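Local coordinates for protein transcription termination factor FttA (Methanosarcina mazei, PDB 2XR1) that probably terminates transcription genome-wide, cleaving nascent RNA with zinc-dependent endonuclease and 5'-3' exonuclease activity at the RNA exit channel of RNA polymerase, at residues E33-P44 and L61-P71. Sequence-based numbering, arbitrary orientation.
Sequences EGPQLVLYTEEP and LRTRIAMRPDP
The parallel strand pair 36-41 and 65-69, from L37 beside I65 to Y40 beside R68, belongs to the three-stranded sheet of the first KH domain. Six backbone hydrogen bonds establish the register, running from L37 N to R64 O (3.1 Å) through to D70 N to T41 O (2.7 Å). On one face, L37 and I65 lie side by side, L37 CD2 3.8 Å from I65 CD1, while L39 CG meets I65 CG2 at 3.7 Å; helix 7-18 packs here through L13 and I17. Helices 44-49 and 52-61 connect the two strands, a beta-alpha-beta crossover consistent with the type II KH fold, in which helices cover one side of the sheet. Near the strand ends, with CG between the backbone N and the carbonyl carbon (chi1 84°) and a further bend beyond it, the M67 chain brings CE to 3.8 Å from P44 CB.

The other face carries V38, A66, Y40 and R68. Here V38 CG1 packs against R68 CG, and Y40 runs alongside the arginine, Y40 CE1 3.7 Å from R68 CG. E33, at the end of strand 30-33 and extended beyond CG, approaches from the opposite direction: OE1 forms a salt bridge to R68 NH1 (2.7 Å) at the guanidinium edge, the carboxylate turned 89° to that plane.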
ATOM      1  N   GLU B  33      14.598 -26.302  10.306  1.00 43.00           N
ATOM      2  CA  GLU B  33      13.712 -25.980  11.427  1.00 45.46           C
ATOM      3  C   GLU B  33      13.825 -24.509  11.719  1.00 46.43           C
ATOM      4  O   GLU B  33      14.838 -24.033  12.219  1.00 46.89           O
ATOM      5  CB  GLU B  33      14.013 -26.824  12.659  1.00 46.84           C
ATOM      6  CG  GLU B  33      13.802 -28.310  12.409  1.00 48.97           C
ATOM      7  CD  GLU B  33      14.131 -29.214  13.610  1.00 54.02           C
ATOM      8  OE1 GLU B  33      14.458 -28.683  14.709  1.00 57.19           O
ATOM      9  OE2 GLU B  33      14.062 -30.467  13.439  1.00 54.33           O
ATOM     10  N   GLY B  34      12.781 -23.777  11.365  1.00 47.53           N
ATOM     11  CA  GLY B  34      12.852 -22.333  11.359  1.00 49.63           C
ATOM     12  C   GLY B  34      14.012 -21.902  10.476  1.00 48.60           C
ATOM     13  O   GLY B  34      14.286 -22.524   9.432  1.00 44.97           O
ATOM     14  N   PRO B  35      14.735 -20.855  10.912  1.00 52.36           N
ATOM     15  CA  PRO B  35      15.847 -20.340  10.143  1.00 53.55           C
ATOM     16  C   PRO B  35      16.972 -21.344   9.892  1.00 51.87           C
ATOM     17  O   PRO B  35      17.689 -21.161   8.937  1.00 52.93           O
ATOM     18  CB  PRO B  35      16.338 -19.196  10.999  1.00 58.69           C
ATOM     19  CG  PRO B  35      15.179 -18.789  11.735  1.00 60.81           C
ATOM     20  CD  PRO B  35      14.511 -20.039  12.108  1.00 56.94           C
ATOM     21  N   GLN B  36      17.094 -22.397  10.709  1.00 50.60           N
ATOM     22  CA  GLN B  36      18.277 -23.261  10.719  1.00 49.78           C
ATOM     23  C   GLN B  36      18.157 -24.532   9.887  1.00 46.08           C
ATOM     24  O   GLN B  36      17.093 -25.121   9.764  1.00 44.68           O
ATOM     25  CB  GLN B  36      18.581 -23.725  12.153  1.00 51.49           C
ATOM     26  CG  GLN B  36      18.858 -22.647  13.146  1.00 58.92           C
ATOM     27  CD  GLN B  36      19.307 -23.202  14.469  1.00 63.16           C
ATOM     28  OE1 GLN B  36      20.429 -22.973  14.895  1.00 69.70           O
ATOM     29  NE2 GLN B  36      18.433 -23.940  15.126  1.00 62.80           N
ATOM     30  N   LEU B  37      19.288 -24.991   9.381  1.00 46.09           N
ATOM     31  CA  LEU B  37      19.415 -26.350   8.883  1.00 43.65           C
ATOM     32  C   LEU B  37      19.850 -27.146  10.068  1.00 42.53           C
ATOM     33  O   LEU B  37      20.799 -26.750  10.736  1.00 43.60           O
ATOM     34  CB  LEU B  37      20.485 -26.417   7.820  1.00 44.94           C
ATOM     35  CG  LEU B  37      20.723 -27.808   7.250  1.00 45.34           C
ATOM     36  CD1 LEU B  37      19.417 -28.452   6.811  1.00 44.60           C
ATOM     37  CD2 LEU B  37      21.743 -27.719   6.093  1.00 48.68           C
ATOM     38  N   VAL B  38      19.161 -28.240  10.360  1.00 41.28           N
ATOM     39  CA  VAL B  38      19.437 -29.011  11.555  1.00 41.76           C
ATOM     40  C   VAL B  38      19.815 -30.428  11.193  1.00 40.92           C
ATOM     41  O   VAL B  38      19.068 -31.080  10.489  1.00 41.13           O
ATOM     42  CB  VAL B  38      18.239 -29.044  12.466  1.00 43.40           C
ATOM     43  CG1 VAL B  38      18.414 -30.103  13.522  1.00 45.51           C
ATOM     44  CG2 VAL B  38      18.079 -27.699  13.128  1.00 45.63           C
ATOM     45  N   LEU B  39      20.970 -30.890  11.687  1.00 41.40           N
ATOM     46  CA  LEU B  39      21.438 -32.284  11.544  1.00 40.81           C
ATOM     47  C   LEU B  39      21.084 -33.075  12.787  1.00 41.82           C
ATOM     48  O   LEU B  39      21.521 -32.741  13.874  1.00 42.51           O
ATOM     49  CB  LEU B  39      22.972 -32.363  11.379  1.00 40.69           C
ATOM     50  CG  LEU B  39      23.624 -31.350  10.452  1.00 42.46           C
ATOM     51  CD1 LEU B  39      25.107 -31.661  10.306  1.00 43.52           C
ATOM     52  CD2 LEU B  39      22.907 -31.370   9.137  1.00 43.19           C
ATOM     53  N   TYR B  40      20.357 -34.162  12.613  1.00 42.65           N
ATOM     54  CA  TYR B  40      20.143 -35.096  13.696  1.00 45.47           C
ATOM     55  C   TYR B  40      21.231 -36.172  13.734  1.00 45.39           C
ATOM     56  O   TYR B  40      21.696 -36.609  12.694  1.00 44.69           O
ATOM     57  CB  TYR B  40      18.755 -35.711  13.559  1.00 48.29           C
ATOM     58  CG  TYR B  40      17.689 -34.710  13.960  1.00 51.77           C
ATOM     59  CD1 TYR B  40      17.419 -34.458  15.307  1.00 55.22           C
ATOM     60  CD2 TYR B  40      16.993 -33.975  12.992  1.00 52.85           C
ATOM     61  CE1 TYR B  40      16.474 -33.537  15.683  1.00 58.66           C
ATOM     62  CE2 TYR B  40      16.044 -33.033  13.353  1.00 54.88           C
ATOM     63  CZ  TYR B  40      15.781 -32.812  14.703  1.00 58.66           C
ATOM     64  OH  TYR B  40      14.817 -31.871  15.074  1.00 61.92           O
ATOM     65  N   THR B  41      21.635 -36.589  14.935  1.00 47.01           N
ATOM     66  CA  THR B  41      22.704 -37.557  15.099  1.00 46.36           C
ATOM     67  C   THR B  41      22.426 -38.464  16.278  1.00 51.09           C
ATOM     68  O   THR B  41      21.849 -38.025  17.267  1.00 53.61           O
ATOM     69  CB  THR B  41      24.023 -36.821  15.364  1.00 45.23           C
ATOM     70  OG1 THR B  41      25.148 -37.705  15.210  1.00 43.60           O
ATOM     71  CG2 THR B  41      24.023 -36.216  16.783  1.00 47.30           C
ATOM     72  N   GLU B  42      22.856 -39.724  16.180  1.00 53.02           N
ATOM     73  CA  GLU B  42      22.826 -40.656  17.320  1.00 58.58           C
ATOM     74  C   GLU B  42      24.144 -40.629  18.079  1.00 59.00           C
ATOM     75  O   GLU B  42      24.317 -41.354  19.048  1.00 63.58           O
ATOM     76  CB  GLU B  42      22.517 -42.068  16.850  1.00 61.42           C
ATOM     77  CG  GLU B  42      21.117 -42.208  16.286  1.00 65.78           C
ATOM     78  CD  GLU B  42      20.823 -43.610  15.768  1.00 72.46           C
ATOM     79  OE1 GLU B  42      21.569 -44.083  14.890  1.00 72.42           O
ATOM     80  OE2 GLU B  42      19.847 -44.234  16.236  1.00 80.69           O
ATOM     81  N   GLU B  43      25.058 -39.768  17.650  1.00 55.60           N
ATOM     82  CA  GLU B  43      26.362 -39.643  18.265  1.00 57.36           C
ATOM     83  C   GLU B  43      26.701 -38.174  18.583  1.00 57.31           C
ATOM     84  O   GLU B  43      27.750 -37.649  18.205  1.00 55.61           O
ATOM     85  CB  GLU B  43      27.408 -40.245  17.331  1.00 55.33           C
ATOM     86  CG  GLU B  43      27.038 -41.610  16.742  1.00 57.11           C
ATOM     87  CD  GLU B  43      28.205 -42.243  15.959  1.00 57.95           C
ATOM     88  OE1 GLU B  43      28.391 -41.894  14.762  1.00 54.30           O
ATOM     89  OE2 GLU B  43      28.923 -43.097  16.559  1.00 59.53           O
ATOM     90  N   PRO B  44      25.820 -37.507  19.317  1.00 60.42           N
ATOM     91  CA  PRO B  44      26.064 -36.107  19.625  1.00 62.42           C
ATOM     92  C   PRO B  44      27.417 -35.840  20.286  1.00 66.30           C
ATOM     93  O   PRO B  44      27.967 -34.759  20.120  1.00 67.48           O
ATOM     94  CB  PRO B  44      24.941 -35.773  20.618  1.00 67.23           C
ATOM     95  CG  PRO B  44      24.579 -37.096  21.214  1.00 69.72           C
ATOM     96  CD  PRO B  44      24.662 -38.024  20.063  1.00 64.24           C
ATOM     97  N   LEU B  61      28.659 -25.342   3.073  1.00 91.85           N
ATOM     98  CA  LEU B  61      27.208 -25.212   2.802  1.00 91.25           C
ATOM     99  C   LEU B  61      26.693 -23.761   2.804  1.00 90.40           C
ATOM    100  O   LEU B  61      25.517 -23.526   2.497  1.00 90.14           O
ATOM    101  CB  LEU B  61      26.384 -26.010   3.836  1.00 89.31           C
ATOM    102  CG  LEU B  61      26.138 -27.496   3.580  1.00 90.27           C
ATOM    103  CD1 LEU B  61      25.424 -28.108   4.760  1.00 87.32           C
ATOM    104  CD2 LEU B  61      25.339 -27.711   2.299  1.00 92.65           C
ATOM    105  N   ARG B  62      27.556 -22.811   3.184  1.00 89.96           N
ATOM    106  CA  ARG B  62      27.212 -21.382   3.246  1.00 89.19           C
ATOM    107  C   ARG B  62      25.886 -21.113   3.975  1.00 86.89           C
ATOM    108  O   ARG B  62      25.039 -20.370   3.469  1.00 87.81           O
ATOM    109  CB  ARG B  62      27.175 -20.785   1.830  1.00 91.73           C
ATOM    110  N   THR B  63      25.707 -21.706   5.154  1.00 84.35           N
ATOM    111  CA  THR B  63      24.487 -21.471   5.947  1.00 82.06           C
ATOM    112  C   THR B  63      24.656 -21.789   7.435  1.00 79.53           C
ATOM    113  O   THR B  63      25.672 -22.357   7.847  1.00 79.79           O
ATOM    114  CB  THR B  63      23.256 -22.276   5.389  1.00 82.85           C
ATOM    115  OG1 THR B  63      22.248 -22.409   6.401  1.00 79.86           O
ATOM    116  CG2 THR B  63      23.660 -23.667   4.914  1.00 84.60           C
ATOM    117  N   ARG B  64      23.656 -21.386   8.222  1.00 77.13           N
ATOM    118  CA  ARG B  64      23.595 -21.712   9.648  1.00 74.84           C
ATOM    119  C   ARG B  64      23.093 -23.148   9.822  1.00 73.93           C
ATOM    120  O   ARG B  64      22.036 -23.523   9.292  1.00 73.81           O
ATOM    121  CB  ARG B  64      22.666 -20.760  10.433  1.00 73.36           C
ATOM    122  CG  ARG B  64      23.063 -19.254  10.432  1.00 74.31           C
ATOM    123  CD  ARG B  64      23.076 -18.589  11.856  1.00 73.17           C
ATOM    124  NE  ARG B  64      22.152 -19.175  12.853  1.00 73.24           N
ATOM    125  CZ  ARG B  64      20.845 -18.891  12.986  1.00 72.77           C
ATOM    126  NH1 ARG B  64      20.230 -18.031  12.170  1.00 73.50           N
ATOM    127  NH2 ARG B  64      20.137 -19.479  13.949  1.00 71.06           N
ATOM    128  N   ILE B  65      23.862 -23.925  10.587  1.00 72.54           N
ATOM    129  CA  ILE B  65      23.589 -25.332  10.853  1.00 71.97           C
ATOM    130  C   ILE B  65      23.776 -25.619  12.330  1.00 69.92           C
ATOM    131  O   ILE B  65      24.771 -25.216  12.900  1.00 69.33           O
ATOM    132  CB  ILE B  65      24.535 -26.252  10.070  1.00 73.87           C
ATOM    133  CG1 ILE B  65      24.416 -25.982   8.570  1.00 75.39           C
ATOM    134  CG2 ILE B  65      24.217 -27.721  10.382  1.00 74.65           C
ATOM    135  CD1 ILE B  65      25.066 -27.038   7.708  1.00 77.36           C
ATOM    136  N   ALA B  66      22.804 -26.294  12.937  1.00 68.91           N
ATOM    137  CA  ALA B  66      22.926 -26.841  14.286  1.00 68.15           C
ATOM    138  C   ALA B  66      22.814 -28.384  14.211  1.00 70.18           C
ATOM    139  O   ALA B  66      22.089 -28.944  13.380  1.00 71.11           O
ATOM    140  CB  ALA B  66      21.842 -26.265  15.205  1.00 65.68           C
ATOM    141  N   MET B  67      23.537 -29.077  15.072  1.00 71.09           N
ATOM    142  CA  MET B  67      23.315 -30.496  15.208  1.00 73.18           C
ATOM    143  C   MET B  67      22.398 -30.683  16.412  1.00 71.89           C
ATOM    144  O   MET B  67      22.370 -29.837  17.283  1.00 69.93           O
ATOM    145  CB  MET B  67      24.653 -31.236  15.332  1.00 75.03           C
ATOM    146  CG  MET B  67      25.204 -31.278  16.712  1.00 76.12           C
ATOM    147  SD  MET B  67      24.393 -32.516  17.718  1.00 78.87           S
ATOM    148  CE  MET B  67      25.210 -32.230  19.287  1.00 78.43           C
ATOM    149  N   ARG B  68      21.617 -31.753  16.446  1.00 73.19           N
ATOM    150  CA  ARG B  68      20.963 -32.133  17.684  1.00 73.38           C
ATOM    151  C   ARG B  68      20.752 -33.639  17.870  1.00 75.89           C
ATOM    152  O   ARG B  68      20.760 -34.408  16.911  1.00 77.61           O
ATOM    153  CB  ARG B  68      19.661 -31.383  17.904  1.00 72.13           C
ATOM    154  CG  ARG B  68      18.916 -30.939  16.685  1.00 73.62           C
ATOM    155  CD  ARG B  68      17.754 -29.984  17.074  1.00 74.61           C
ATOM    156  NE  ARG B  68      16.772 -30.592  18.010  1.00 77.46           N
ATOM    157  CZ  ARG B  68      15.470 -30.295  18.062  1.00 75.71           C
ATOM    158  NH1 ARG B  68      14.938 -29.401  17.230  1.00 74.53           N
ATOM    159  NH2 ARG B  68      14.692 -30.904  18.952  1.00 75.95           N
ATOM    160  N   PRO B  69      20.586 -34.061  19.129  1.00 76.13           N
ATOM    161  CA  PRO B  69      20.517 -35.471  19.401  1.00 79.07           C
ATOM    162  C   PRO B  69      19.268 -36.096  18.805  1.00 80.88           C
ATOM    163  O   PRO B  69      18.177 -35.535  18.893  1.00 79.41           O
ATOM    164  CB  PRO B  69      20.460 -35.525  20.928  1.00 79.15           C
ATOM    165  CG  PRO B  69      21.080 -34.257  21.368  1.00 76.64           C
ATOM    166  CD  PRO B  69      20.607 -33.272  20.375  1.00 74.16           C
ATOM    167  N   ASP B  70      19.433 -37.252  18.191  1.00 84.22           N
ATOM    168  CA  ASP B  70      18.295 -38.033  17.796  1.00 87.04           C
ATOM    169  C   ASP B  70      17.465 -38.280  19.051  1.00 87.99           C
ATOM    170  O   ASP B  70      17.996 -38.765  20.067  1.00 89.06           O
ATOM    171  CB  ASP B  70      18.722 -39.380  17.219  1.00 90.72           C
ATOM    172  CG  ASP B  70      17.616 -40.054  16.412  1.00 94.32           C
ATOM    173  OD1 ASP B  70      17.505 -39.746  15.198  1.00 97.13           O
ATOM    174  OD2 ASP B  70      16.883 -40.908  16.977  1.00 97.84           O
ATOM    175  N   PRO B  71      16.160 -37.936  18.997  1.00 87.90           N
ATOM    176  CA  PRO B  71      15.260 -38.230  20.121  1.00 88.58           C
ATOM    177  C   PRO B  71      15.452 -39.645  20.666  1.00 92.01           C
ATOM    178  O   PRO B  71      15.664 -39.801  21.863  1.00 92.46           O
ATOM    179  CB  PRO B  71      13.865 -38.069  19.505  1.00 88.85           C
ATOM    180  CG  PRO B  71      14.054 -37.046  18.408  1.00 86.75           C
ATOM    181  CD  PRO B  71      15.466 -37.237  17.890  1.00 86.85           C
TER